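PDB 5UX5: BIFUNCTIONAL PROTEIN Proline utilization A (PutA) from Corynebacterium freiburgense, which catalyses both steps of proline catabolism, oxidising proline in an FAD-dependent proline dehydrogenase reaction and then forming glutamate in an NAD-dependent aldehyde dehydrogenase reaction. Local coordinates for residues S693-I698 with S813-H818; R776-L781 with T799-G804; E860-K865 with G869-N874; G903-A908 with L1056-V1061. All coordinates share one frame; numbering follows the deposited sequence.

Contact 1: residues S693-I698 with S813-H818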
loop_
_atom_site.group_PDB
_atom_site.type_symbol
_atom_site.label_atom_id
_atom_site.label_comp_id
_atom_site.label_asym_id
_atom_site.label_seq_id
_atom_site.Cartn_x
_atom_site.Cartn_y
_atom_site.Cartn_z
ATOM N N SER A 693 -7.613 1.163 -19.117
ATOM C CA SER A 693 -6.149 1.236 -19.047
ATOM C C SER A 693 -5.633 2.677 -18.975
ATOM O O SER A 693 -6.403 3.630 -19.129
ATOM C CB SER A 693 -5.527 0.492 -20.239
ATOM O OG SER A 693 -4.111 0.469 -20.180
ATOM N N GLY A 694 -4.333 2.845 -18.750
ATOM C CA GLY A 694 -3.740 4.157 -18.591
ATOM C C GLY A 694 -2.251 4.091 -18.841
ATOM O O GLY A 694 -1.651 3.012 -18.881
ATOM N N LYS A 695 -1.672 5.268 -19.072
ATOM C CA LYS A 695 -0.241 5.478 -19.303
ATOM C C LYS A 695 0.224 6.459 -18.227
ATOM O O LYS A 695 0.269 7.673 -18.441
ATOM C CB LYS A 695 0.039 6.019 -20.735
ATOM C CG LYS A 695 1.540 5.980 -21.123
ATOM C CD LYS A 695 2.038 4.544 -21.116
ATOM C CE LYS A 695 3.534 4.425 -21.318
ATOM N NZ LYS A 695 3.902 2.981 -21.428
ATOM N N ASN A 696 0.644 5.922 -17.099
ATOM C CA ASN A 696 0.735 6.671 -15.858
ATOM C C ASN A 696 2.188 6.955 -15.507
ATOM O O ASN A 696 3.062 6.113 -15.722
ATOM C CB ASN A 696 0.068 5.875 -14.746
ATOM C CG ASN A 696 -1.284 5.384 -15.156
ATOM O OD1 ASN A 696 -2.173 6.183 -15.442
ATOM N ND2 ASN A 696 -1.449 4.064 -15.229
ATOM N N ALA A 697 2.431 8.140 -14.959
ATOM C CA ALA A 697 3.767 8.605 -14.656
ATOM C C ALA A 697 3.845 9.010 -13.199
ATOM O O ALA A 697 2.827 9.343 -12.579
ATOM C CB ALA A 697 4.159 9.789 -15.534
ATOM N N ILE A 698 5.061 8.950 -12.650
ATOM C CA ILE A 698 5.383 9.551 -11.357
ATOM C C ILE A 698 6.476 10.577 -11.589
ATOM O O ILE A 698 7.552 10.238 -12.103
ATOM C CB ILE A 698 5.817 8.508 -10.313
ATOM C CG1 ILE A 698 4.656 7.608 -9.925
ATOM C CG2 ILE A 698 6.492 9.143 -9.075
ATOM C CD1 ILE A 698 5.110 6.556 -8.922
ATOM N N SER A 813 7.355 10.205 -28.287
ATOM C CA SER A 813 7.901 8.931 -28.717
ATOM C C SER A 813 6.878 7.818 -28.507
ATOM O O SER A 813 5.877 7.975 -27.802
ATOM C CB SER A 813 9.179 8.604 -27.939
ATOM O OG SER A 813 8.932 7.745 -26.829
ATOM N N TRP A 814 7.170 6.655 -29.097
ATOM C CA TRP A 814 6.222 5.548 -29.037
ATOM C C TRP A 814 5.963 5.109 -27.592
ATOM O O TRP A 814 4.807 4.913 -27.195
ATOM C CB TRP A 814 6.702 4.377 -29.893
ATOM C CG TRP A 814 5.735 3.222 -29.832
ATOM C CD1 TRP A 814 4.572 3.079 -30.544
ATOM C CD2 TRP A 814 5.840 2.052 -28.996
ATOM N NE1 TRP A 814 3.953 1.893 -30.208
ATOM C CE2 TRP A 814 4.709 1.247 -29.261
ATOM C CE3 TRP A 814 6.782 1.608 -28.060
ATOM C CZ2 TRP A 814 4.498 0.024 -28.616
ATOM C CZ3 TRP A 814 6.572 0.396 -27.423
ATOM C CH2 TRP A 814 5.439 -0.383 -27.703
ATOM N N PHE A 815 7.028 4.945 -26.785
ATOM C CA PHE A 815 6.826 4.429 -25.428
ATOM C C PHE A 815 6.138 5.441 -24.501
ATOM O O PHE A 815 5.542 5.048 -23.480
ATOM C CB PHE A 815 8.157 3.937 -24.824
ATOM C CG PHE A 815 7.967 3.175 -23.562
ATOM C CD1 PHE A 815 7.468 1.877 -23.600
ATOM C CD2 PHE A 815 8.211 3.765 -22.336
ATOM C CE1 PHE A 815 7.213 1.182 -22.436
ATOM C CE2 PHE A 815 7.970 3.069 -21.164
ATOM C CZ PHE A 815 7.477 1.778 -21.217
ATOM N N HIS A 816 6.175 6.726 -24.853
ATOM C CA HIS A 816 5.473 7.742 -24.077
ATOM C C HIS A 816 3.957 7.624 -24.214
ATOM O O HIS A 816 3.231 7.958 -23.273
ATOM C CB HIS A 816 5.959 9.122 -24.520
ATOM C CG HIS A 816 5.293 10.254 -23.821
ATOM N ND1 HIS A 816 5.099 11.480 -24.420
ATOM C CD2 HIS A 816 4.778 10.356 -22.576
ATOM C CE1 HIS A 816 4.477 12.285 -23.578
ATOM N NE2 HIS A 816 4.270 11.627 -22.451
ATOM N N THR A 817 3.455 7.116 -25.349
ATOM C CA THR A 817 2.029 7.191 -25.670
ATOM C C THR A 817 1.382 5.822 -25.897
ATOM O O THR A 817 0.270 5.760 -26.431
ATOM C CB THR A 817 1.803 8.084 -26.909
ATOM O OG1 THR A 817 2.330 7.468 -28.087
ATOM C CG2 THR A 817 2.517 9.407 -26.749
ATOM N N HIS A 818 2.030 4.727 -25.490
ATOM C CA HIS A 818 1.501 3.376 -25.685
ATOM C C HIS A 818 1.665 2.568 -24.406
ATOM O O HIS A 818 2.795 2.324 -23.975
ATOM C CB HIS A 818 2.223 2.672 -26.833
ATOM C CG HIS A 818 1.899 3.241 -28.174
ATOM N ND1 HIS A 818 2.411 4.447 -28.608
ATOM C CD2 HIS A 818 1.088 2.802 -29.163
ATOM C CE1 HIS A 818 1.940 4.719 -29.810
ATOM N NE2 HIS A 818 1.131 3.738 -30.168
#

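Contact 2: residues R776-L781 with T799-G804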
loop_
_atom_site.group_PDB
_atom_site.type_symbol
_atom_site.label_atom_id
_atom_site.label_comp_id
_atom_site.label_asym_id
_atom_site.label_seq_id
_atom_site.Cartn_x
_atom_site.Cartn_y
_atom_site.Cartn_z
ATOM N N ARG A 776 7.233 -5.505 -28.187
ATOM C CA ARG A 776 8.005 -4.344 -28.614
ATOM C C ARG A 776 8.565 -3.608 -27.408
ATOM O O ARG A 776 9.741 -3.213 -27.395
ATOM C CB ARG A 776 7.157 -3.409 -29.472
ATOM C CG ARG A 776 7.899 -2.133 -29.838
ATOM C CD ARG A 776 7.100 -1.348 -30.831
ATOM N NE ARG A 776 7.755 -0.153 -31.347
ATOM C CZ ARG A 776 7.184 0.617 -32.263
ATOM N NH1 ARG A 776 5.986 0.282 -32.715
ATOM N NH2 ARG A 776 7.799 1.693 -32.730
ATOM N N GLY A 777 7.721 -3.406 -26.385
ATOM C CA GLY A 777 8.175 -2.737 -25.182
ATOM C C GLY A 777 9.311 -3.460 -24.482
ATOM O O GLY A 777 10.181 -2.818 -23.883
ATOM N N LEU A 778 9.327 -4.799 -24.553
ATOM C CA LEU A 778 10.347 -5.597 -23.877
ATOM C C LEU A 778 11.678 -5.682 -24.633
ATOM O O LEU A 778 12.729 -5.757 -23.982
ATOM C CB LEU A 778 9.827 -7.010 -23.641
ATOM C CG LEU A 778 8.731 -7.215 -22.607
ATOM C CD1 LEU A 778 8.118 -8.578 -22.834
ATOM C CD2 LEU A 778 9.255 -7.069 -21.183
ATOM N N THR A 779 11.682 -5.656 -25.979
ATOM C CA THR A 779 12.858 -6.059 -26.761
ATOM C C THR A 779 13.514 -4.941 -27.564
ATOM O O THR A 779 14.734 -4.964 -27.752
ATOM C CB THR A 779 12.497 -7.183 -27.744
ATOM O OG1 THR A 779 11.497 -6.714 -28.652
ATOM C CG2 THR A 779 11.971 -8.392 -27.027
ATOM N N THR A 780 12.755 -3.939 -27.983
ATOM C CA THR A 780 13.208 -2.940 -28.939
ATOM C C THR A 780 13.191 -1.559 -28.301
ATOM O O THR A 780 12.311 -1.261 -27.496
ATOM C CB THR A 780 12.317 -2.933 -30.199
ATOM O OG1 THR A 780 10.992 -2.581 -29.812
ATOM C CG2 THR A 780 12.270 -4.291 -30.909
ATOM N N LEU A 781 14.192 -0.743 -28.630
ATOM C CA LEU A 781 14.313 0.642 -28.194
ATOM C C LEU A 781 13.903 1.615 -29.298
ATOM O O LEU A 781 13.815 1.253 -30.471
ATOM C CB LEU A 781 15.745 0.936 -27.768
ATOM C CG LEU A 781 16.275 0.041 -26.648
ATOM C CD1 LEU A 781 17.043 -1.179 -27.166
ATOM C CD2 LEU A 781 17.189 0.863 -25.810
ATOM N N THR A 799 6.407 -16.441 -20.629
ATOM C CA THR A 799 5.585 -15.783 -19.633
ATOM C C THR A 799 6.400 -15.144 -18.518
ATOM O O THR A 799 5.924 -14.191 -17.891
ATOM C CB THR A 799 4.591 -16.779 -19.027
ATOM O OG1 THR A 799 5.300 -17.839 -18.368
ATOM C CG2 THR A 799 3.679 -17.357 -20.120
ATOM N N LEU A 800 7.600 -15.639 -18.253
ATOM C CA LEU A 800 8.470 -15.093 -17.224
ATOM C C LEU A 800 9.477 -14.168 -17.896
ATOM O O LEU A 800 10.353 -14.637 -18.629
ATOM C CB LEU A 800 9.179 -16.220 -16.482
ATOM C CG LEU A 800 8.269 -16.977 -15.527
ATOM C CD1 LEU A 800 8.959 -18.216 -14.935
ATOM C CD2 LEU A 800 7.801 -16.024 -14.444
ATOM N N TRP A 801 9.344 -12.859 -17.655
ATOM C CA TRP A 801 10.238 -11.828 -18.177
ATOM C C TRP A 801 10.801 -11.008 -17.026
ATOM O O TRP A 801 10.044 -10.539 -16.166
ATOM C CB TRP A 801 9.526 -10.887 -19.158
ATOM C CG TRP A 801 9.349 -11.459 -20.497
ATOM C CD1 TRP A 801 8.407 -12.367 -20.879
ATOM C CD2 TRP A 801 10.142 -11.182 -21.666
ATOM N NE1 TRP A 801 8.565 -12.676 -22.216
ATOM C CE2 TRP A 801 9.625 -11.965 -22.718
ATOM C CE3 TRP A 801 11.239 -10.349 -21.924
ATOM C CZ2 TRP A 801 10.158 -11.935 -23.999
ATOM C CZ3 TRP A 801 11.774 -10.332 -23.206
ATOM C CH2 TRP A 801 11.230 -11.112 -24.220
ATOM N N SER A 802 12.118 -10.810 -17.028
ATOM C CA SER A 802 12.730 -9.936 -16.042
ATOM C C SER A 802 12.384 -8.482 -16.388
ATOM O O SER A 802 12.073 -8.174 -17.535
ATOM C CB SER A 802 14.255 -10.169 -15.989
ATOM O OG SER A 802 15.026 -9.214 -16.716
ATOM N N PRO A 803 12.385 -7.580 -15.406
ATOM C CA PRO A 803 11.967 -6.197 -15.683
ATOM C C PRO A 803 13.037 -5.442 -16.441
ATOM O O PRO A 803 14.221 -5.776 -16.378
ATOM C CB PRO A 803 11.784 -5.593 -14.291
ATOM C CG PRO A 803 12.718 -6.414 -13.400
ATOM C CD PRO A 803 12.772 -7.790 -13.991
ATOM N N GLY A 804 12.614 -4.363 -17.113
ATOM C CA GLY A 804 13.538 -3.502 -17.819
ATOM C C GLY A 804 13.266 -2.034 -17.544
ATOM O O GLY A 804 12.201 -1.666 -17.091
#

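Contact 3: residues E860-K865 with G869-N874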
loop_
_atom_site.group_PDB
_atom_site.type_symbol
_atom_site.label_atom_id
_atom_site.label_comp_id
_atom_site.label_asym_id
_atom_site.label_seq_id
_atom_site.Cartn_x
_atom_site.Cartn_y
_atom_site.Cartn_z
ATOM N N GLU A 860 1.497 21.829 -4.523
ATOM C CA GLU A 860 0.246 22.540 -4.726
ATOM C C GLU A 860 0.024 22.801 -6.207
ATOM O O GLU A 860 -1.062 22.518 -6.739
ATOM C CB GLU A 860 0.232 23.828 -3.894
ATOM C CG GLU A 860 -1.095 24.080 -3.108
ATOM C CD GLU A 860 -1.529 22.928 -2.156
ATOM O OE1 GLU A 860 -0.670 22.229 -1.547
ATOM O OE2 GLU A 860 -2.761 22.729 -2.017
ATOM N N LEU A 861 1.073 23.226 -6.909
ATOM C CA LEU A 861 0.984 23.357 -8.357
ATOM C C LEU A 861 0.579 22.031 -8.995
ATOM O O LEU A 861 -0.361 21.975 -9.803
ATOM C CB LEU A 861 2.311 23.862 -8.899
ATOM C CG LEU A 861 2.420 24.056 -10.399
ATOM C CD1 LEU A 861 1.400 25.060 -10.874
ATOM C CD2 LEU A 861 3.843 24.474 -10.737
ATOM N N TRP A 862 1.241 20.937 -8.598
ATOM C CA TRP A 862 0.924 19.632 -9.176
ATOM C C TRP A 862 -0.534 19.229 -8.899
ATOM O O TRP A 862 -1.205 18.696 -9.788
ATOM C CB TRP A 862 1.908 18.553 -8.676
ATOM C CG TRP A 862 1.719 17.236 -9.412
ATOM C CD1 TRP A 862 2.230 16.902 -10.630
ATOM C CD2 TRP A 862 0.954 16.107 -8.985
ATOM N NE1 TRP A 862 1.842 15.635 -10.987
ATOM C CE2 TRP A 862 1.053 15.126 -9.998
ATOM C CE3 TRP A 862 0.199 15.828 -7.843
ATOM C CZ2 TRP A 862 0.424 13.894 -9.912
ATOM C CZ3 TRP A 862 -0.427 14.603 -7.759
ATOM C CH2 TRP A 862 -0.309 13.647 -8.790
ATOM N N LYS A 863 -1.032 19.422 -7.664
ATOM C CA LYS A 863 -2.429 19.064 -7.380
ATOM C C LYS A 863 -3.388 19.806 -8.295
ATOM O O LYS A 863 -4.417 19.254 -8.708
ATOM C CB LYS A 863 -2.827 19.381 -5.932
ATOM C CG LYS A 863 -2.242 18.484 -4.862
ATOM C CD LYS A 863 -3.031 18.578 -3.531
ATOM C CE LYS A 863 -3.683 19.977 -3.332
ATOM N NZ LYS A 863 -4.826 20.040 -2.360
ATOM N N GLU A 864 -3.052 21.038 -8.660
ATOM C CA GLU A 864 -3.981 21.811 -9.460
ATOM C C GLU A 864 -3.818 21.529 -10.943
ATOM O O GLU A 864 -4.813 21.511 -11.666
ATOM C CB GLU A 864 -3.789 23.309 -9.163
ATOM C CG GLU A 864 -4.978 24.241 -9.540
ATOM C CD GLU A 864 -6.290 23.946 -8.743
ATOM O OE1 GLU A 864 -6.292 23.096 -7.806
ATOM O OE2 GLU A 864 -7.317 24.598 -9.042
ATOM N N LYS A 865 -2.609 21.220 -11.412
ATOM C CA LYS A 865 -2.400 21.140 -12.849
ATOM C C LYS A 865 -2.470 19.720 -13.411
ATOM O O LYS A 865 -2.674 19.570 -14.623
ATOM C CB LYS A 865 -1.064 21.797 -13.225
ATOM N N GLY A 869 -7.400 10.969 -12.956
ATOM C CA GLY A 869 -8.506 10.756 -12.056
ATOM C C GLY A 869 -8.027 10.442 -10.654
ATOM O O GLY A 869 -8.621 10.913 -9.677
ATOM N N ASN A 870 -6.930 9.679 -10.542
ATOM C CA ASN A 870 -6.344 9.281 -9.258
ATOM C C ASN A 870 -4.941 9.882 -9.146
ATOM O O ASN A 870 -4.001 9.433 -9.812
ATOM C CB ASN A 870 -6.311 7.754 -9.124
ATOM C CG ASN A 870 -7.662 7.154 -8.699
ATOM O OD1 ASN A 870 -8.583 7.033 -9.502
ATOM N ND2 ASN A 870 -7.765 6.759 -7.448
ATOM N N ALA A 871 -4.823 10.919 -8.321
ATOM C CA ALA A 871 -3.557 11.568 -7.989
ATOM C C ALA A 871 -3.035 11.101 -6.618
ATOM O O ALA A 871 -3.808 10.869 -5.683
ATOM C CB ALA A 871 -3.724 13.081 -8.007
ATOM N N TYR A 872 -1.722 10.914 -6.522
ATOM C CA TYR A 872 -1.061 10.462 -5.299
ATOM C C TYR A 872 0.142 11.348 -5.059
ATOM O O TYR A 872 0.801 11.784 -6.005
ATOM C CB TYR A 872 -0.606 8.994 -5.365
ATOM C CG TYR A 872 -1.720 8.012 -5.621
ATOM C CD1 TYR A 872 -2.119 7.744 -6.909
ATOM C CD2 TYR A 872 -2.370 7.340 -4.577
ATOM C CE1 TYR A 872 -3.123 6.861 -7.169
ATOM C CE2 TYR A 872 -3.395 6.429 -4.844
ATOM C CZ TYR A 872 -3.764 6.214 -6.159
ATOM O OH TYR A 872 -4.750 5.328 -6.531
ATOM N N ILE A 873 0.426 11.627 -3.798
ATOM C CA ILE A 873 1.514 12.523 -3.460
ATOM C C ILE A 873 2.435 11.805 -2.488
ATOM O O ILE A 873 2.001 11.377 -1.414
ATOM C CB ILE A 873 0.970 13.848 -2.907
ATOM C CG1 ILE A 873 0.305 14.584 -4.081
ATOM C CG2 ILE A 873 2.064 14.675 -2.283
ATOM C CD1 ILE A 873 -0.830 15.479 -3.718
ATOM N N ASN A 874 3.688 11.621 -2.894
ATOM C CA ASN A 874 4.694 10.954 -2.062
ATOM C C ASN A 874 4.237 9.566 -1.600
ATOM O O ASN A 874 4.416 9.184 -0.449
ATOM C CB ASN A 874 5.082 11.837 -0.874
ATOM C CG ASN A 874 5.729 13.125 -1.302
ATOM O OD1 ASN A 874 6.491 13.152 -2.271
ATOM N ND2 ASN A 874 5.459 14.194 -0.580
#

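Contact 4: residues G903-A908 with L1056-V1061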
loop_
_atom_site.group_PDB
_atom_site.type_symbol
_atom_site.label_atom_id
_atom_site.label_comp_id
_atom_site.label_asym_id
_atom_site.label_seq_id
_atom_site.Cartn_x
_atom_site.Cartn_y
_atom_site.Cartn_z
ATOM N N GLY A 903 -16.568 4.754 -5.319
ATOM C CA GLY A 903 -16.925 6.102 -4.919
ATOM C C GLY A 903 -18.426 6.190 -4.812
ATOM O O GLY A 903 -19.140 5.257 -5.180
ATOM N N PRO A 904 -18.940 7.301 -4.281
ATOM C CA PRO A 904 -20.364 7.359 -3.908
ATOM C C PRO A 904 -21.351 7.471 -5.069
ATOM O O PRO A 904 -22.550 7.276 -4.835
ATOM C CB PRO A 904 -20.433 8.599 -3.019
ATOM C CG PRO A 904 -19.314 9.441 -3.501
ATOM C CD PRO A 904 -18.216 8.496 -3.828
ATOM N N ASN A 905 -20.915 7.720 -6.301
ATOM C CA ASN A 905 -21.843 7.958 -7.399
ATOM C C ASN A 905 -21.960 6.782 -8.347
ATOM O O ASN A 905 -22.745 6.855 -9.306
ATOM C CB ASN A 905 -21.403 9.185 -8.192
ATOM C CG ASN A 905 -21.473 10.421 -7.386
ATOM O OD1 ASN A 905 -22.456 10.650 -6.676
ATOM N ND2 ASN A 905 -20.427 11.230 -7.451
ATOM N N TYR A 906 -21.234 5.693 -8.077
ATOM C CA TYR A 906 -21.111 4.582 -9.013
ATOM C C TYR A 906 -22.420 3.795 -9.128
ATOM O O TYR A 906 -22.951 3.607 -10.225
ATOM C CB TYR A 906 -19.954 3.687 -8.566
ATOM C CG TYR A 906 -19.551 2.651 -9.565
ATOM C CD1 TYR A 906 -18.717 2.973 -10.627
ATOM C CD2 TYR A 906 -20.019 1.332 -9.460
ATOM C CE1 TYR A 906 -18.354 2.001 -11.570
ATOM C CE2 TYR A 906 -19.668 0.361 -10.397
ATOM C CZ TYR A 906 -18.832 0.703 -11.445
ATOM O OH TYR A 906 -18.477 -0.255 -12.365
ATOM N N VAL A 907 -22.935 3.292 -8.012
ATOM C CA VAL A 907 -24.220 2.605 -8.042
ATOM C C VAL A 907 -25.285 3.447 -8.741
ATOM O O VAL A 907 -26.046 2.944 -9.577
ATOM C CB VAL A 907 -24.650 2.246 -6.612
ATOM C CG1 VAL A 907 -26.116 1.857 -6.615
ATOM C CG2 VAL A 907 -23.761 1.129 -6.049
ATOM N N ALA A 908 -25.345 4.749 -8.428
ATOM C CA ALA A 908 -26.383 5.617 -8.974
ATOM C C ALA A 908 -26.374 5.731 -10.504
ATOM O O ALA A 908 -27.352 6.242 -11.064
ATOM C CB ALA A 908 -26.261 7.013 -8.357
ATOM N N LEU A 1056 -18.906 17.782 -14.291
ATOM C CA LEU A 1056 -17.832 17.568 -13.319
ATOM C C LEU A 1056 -17.099 16.250 -13.565
ATOM O O LEU A 1056 -17.677 15.236 -13.973
ATOM C CB LEU A 1056 -18.380 17.577 -11.881
ATOM C CG LEU A 1056 -19.076 18.863 -11.424
ATOM C CD1 LEU A 1056 -19.888 18.578 -10.182
ATOM C CD2 LEU A 1056 -18.078 19.981 -11.169
ATOM N N LYS A 1057 -15.818 16.264 -13.266
ATOM C CA LYS A 1057 -14.985 15.073 -13.312
ATOM C C LYS A 1057 -14.578 14.711 -11.886
ATOM O O LYS A 1057 -13.925 15.506 -11.199
ATOM C CB LYS A 1057 -13.744 15.333 -14.171
ATOM C CG LYS A 1057 -13.982 15.656 -15.630
ATOM C CD LYS A 1057 -12.640 15.880 -16.317
ATOM C CE LYS A 1057 -11.920 17.039 -15.656
ATOM N NZ LYS A 1057 -10.823 17.648 -16.466
ATOM N N GLU A 1058 -14.923 13.506 -11.455
ATOM C CA GLU A 1058 -14.564 13.095 -10.106
ATOM C C GLU A 1058 -13.056 12.882 -10.020
ATOM O O GLU A 1058 -12.411 12.512 -11.011
ATOM C CB GLU A 1058 -15.302 11.806 -9.736
ATOM C CG GLU A 1058 -16.810 11.942 -9.787
ATOM C CD GLU A 1058 -17.551 10.651 -9.490
ATOM O OE1 GLU A 1058 -18.814 10.660 -9.552
ATOM O OE2 GLU A 1058 -16.880 9.628 -9.227
ATOM N N GLN A 1059 -12.488 13.134 -8.830
ATOM C CA GLN A 1059 -11.052 12.952 -8.615
ATOM C C GLN A 1059 -10.716 12.611 -7.167
ATOM O O GLN A 1059 -11.199 13.263 -6.237
ATOM C CB GLN A 1059 -10.265 14.208 -9.013
ATOM C CG GLN A 1059 -8.769 14.128 -8.757
ATOM C CD GLN A 1059 -8.048 15.404 -9.095
ATOM O OE1 GLN A 1059 -8.291 16.440 -8.477
ATOM N NE2 GLN A 1059 -7.124 15.335 -10.054
ATOM N N ALA A 1060 -9.820 11.637 -6.988
ATOM C CA ALA A 1060 -9.284 11.268 -5.681
ATOM C C ALA A 1060 -7.846 11.747 -5.557
ATOM O O ALA A 1060 -7.029 11.468 -6.436
ATOM C CB ALA A 1060 -9.330 9.759 -5.481
ATOM N N VAL A 1061 -7.537 12.479 -4.480
ATOM C CA VAL A 1061 -6.179 12.966 -4.222
ATOM C C VAL A 1061 -5.714 12.376 -2.898
ATOM O O VAL A 1061 -6.222 12.746 -1.829
ATOM C CB VAL A 1061 -6.091 14.492 -4.183
ATOM C CG1 VAL A 1061 -4.635 14.921 -4.162
ATOM C CG2 VAL A 1061 -6.825 15.110 -5.365
#

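Contact 1: residues S693-I698 with S813-H818
A buried lysine, Lys-695, makes this contact by combining a hydrogen bond with a cation-pi interaction; it reaches from the segment at strand 696-700 of the aldehyde dehydrogenase part to the turn at 814-817. With CG anti to the backbone N (chi1 -168°), Lys-695 CG passes His-816 O at 3.4 Å; the bend at chi2 then directs CE and NZ toward the turn and brings the amine up to it. Lys-695 NZ donates to His-818 O at 2.9 Å, coming from above the carbonyl plane rather than within it. Lys-695 NZ also stands over one face of the Phe-815 ring, 4.0 Å from its centroid but shifted toward the rim, with Phe-815 CZ as the nearest ring atom at 3.8 Å. A further hydrogen bond, to Ser-729 OG, helps fix the ammonium group, so the buried charge has two oxygen acceptors and an aromatic face. On the other side, the segment is a type I turn from Trp-814 to Thr-817, tightened by His-818 ND1, which donates to Trp-814 O at 2.8 Å in the carbonyl plane. That oxygen also accepts from Thr-817 N, and the imidazole of His-818 lies against a face of the Trp-814 indole. His-816 is pinned through ND1 to Gly-812 and through NE2 to Trp-839. Strand 696-700 runs between strands 728-734 and 845-852, parallel to both, while the turn belongs to the connection from strand 804-807 to strand 824-830, with Phe-815 resting on Val-824 and His-816 on Leu-730 and Met-828.

Contact 2: residues R776-L781 with T799-G804
Leu-778 and Trp-801 bury most of the surface here, with Thr-779 a smaller third. Methyl CD1 of Leu-778 sits over the six-membered ring of the Trp-801 indole, 3.6 Å from its centroid and 17° off the ring normal, which is a CH-pi contact; its nearest ring atom is CD2 of Trp-801, at 3.5 Å. The rest of the leucine follows the benzene side of the ring system: Leu-778 CB reaches Trp-801 CZ3 at 3.9 Å, and the second methyl, CD2, lies at the same distance from Trp-801 CE3. A chi1 of -70° sets CG of Leu-778 toward the indole, and chi2 then lays CD1 over the ring with CD2 near its CE3 corner. Farther along the ring, Thr-779 CG2 approaches Trp-801 CH2 at 4.0 Å. The hydroxyl of that threonine is occupied elsewhere, bonded to His-775 O one turn back in its own helix. Pro-770 touches both Leu-778 and Trp-801, and the indole NE1 makes a weak bond to Gly-798 O. Through this CH-pi packing the last turn of helix 772-779 is held against the loop that leads into strand 804-807, within the aldehyde dehydrogenase fold.

Contact 3: residues E860-K865 with G869-N874
Trp-862 reaches from helix 856-865 to Ala-871, Tyr-872 and Ile-873 on the following strand, and its outer ring atoms do the touching. From CB, which points toward the strand, CG stands anti to the backbone N (chi1 -172°), extending the indole across the gap. The first ring atom to meet the strand is CE3, at 4.0 Å from Ile-873 CG1. Next comes CZ3, which lies 3.8 Å from the same CG1 and 3.6 Å from Ala-871 CB. At the far corner CH2 meets both Ala-871 CB and the backbone oxygen of Tyr-872, each at 3.5 Å. On the pyrrole side NE1 turns away from the strand and donates to Gln-840 OE1, so the one polar atom of the buried indole is satisfied. Beside it, Lys-863 lays its aliphatic stem across Ile-873 at about a right angle, CG to CD1 at 3.5 Å, while its NZ continues to a salt bridge with Glu-860 OE2 at 3.4 Å. The axes of 860-865 and 870-873 are antiparallel (174°), 9.8 Å apart at closest approach. The helix joins the parallel neighbouring strands 845-852 and 870-873, a beta-alpha-beta unit, and packs on the second.

Contact 4: residues G903-A908 with L1056-V1061
A single hydrogen bond between two buried side chains, Asn-905 and Glu-1058, joins the turn at 903-906 to the last strand of the chain. Along that strand, Leu-1056 gives its oxygen to Arg-1015 and Lys-1057 pairs through its backbone with Arg-972, before Glu-1058 points its side chain at the turn. Its chain is extended beyond CG (chi2 177°), which puts the carboxylate within reach of Asn-905. OE1 of Glu-1058 accepts from Asn-905 ND2 at 2.7 Å along a fairly straight N-H line. Glu-1058 OE1 lies near the amide plane of Asn-905, but ND2 meets the carboxylate from above, 56° out of its plane, and the two planes are turned 52° apart. The other carboxylate oxygen, OE2, accepts from Lys-900 N, and ND2 of Asn-905 is also bonded to Tyr-971 OH; the pair is thus held at both ends. Beyond it, Gln-1059 bonds to Arg-970, and Ala-1060 and Val-1061 continue the strand. Strand 1056-1064 runs antiparallel to strand 965-980 on one flank and parallel to strand 870-873 on the other, while Pro-904 of the turn and Val-907 just after it pack on helix 550-574.

How the contacts relate
From the N terminus, contact 1 opens first, at 693-698, and closes 115 residues later at 813-818. Contact 2 is nested within that loop, tying helix 772-779 to the approach to strand 804-807; the two meet where Trp-814 packs against Arg-776 and Gly-777. Contact 3 follows in series, a short local closure from helix 856-865 to strand 870-873. Contact 4 comes last and spans 148 residues, bringing the far C-terminal strand back to the segment 903-908. Contacts 3 and 4 join directly, since strands 870-873 and 1056-1064 are neighbours, with Ala-1060 flanked by Gly-869 and Ala-871. The C-terminal part is thereby built onto the aldehyde dehydrogenase part.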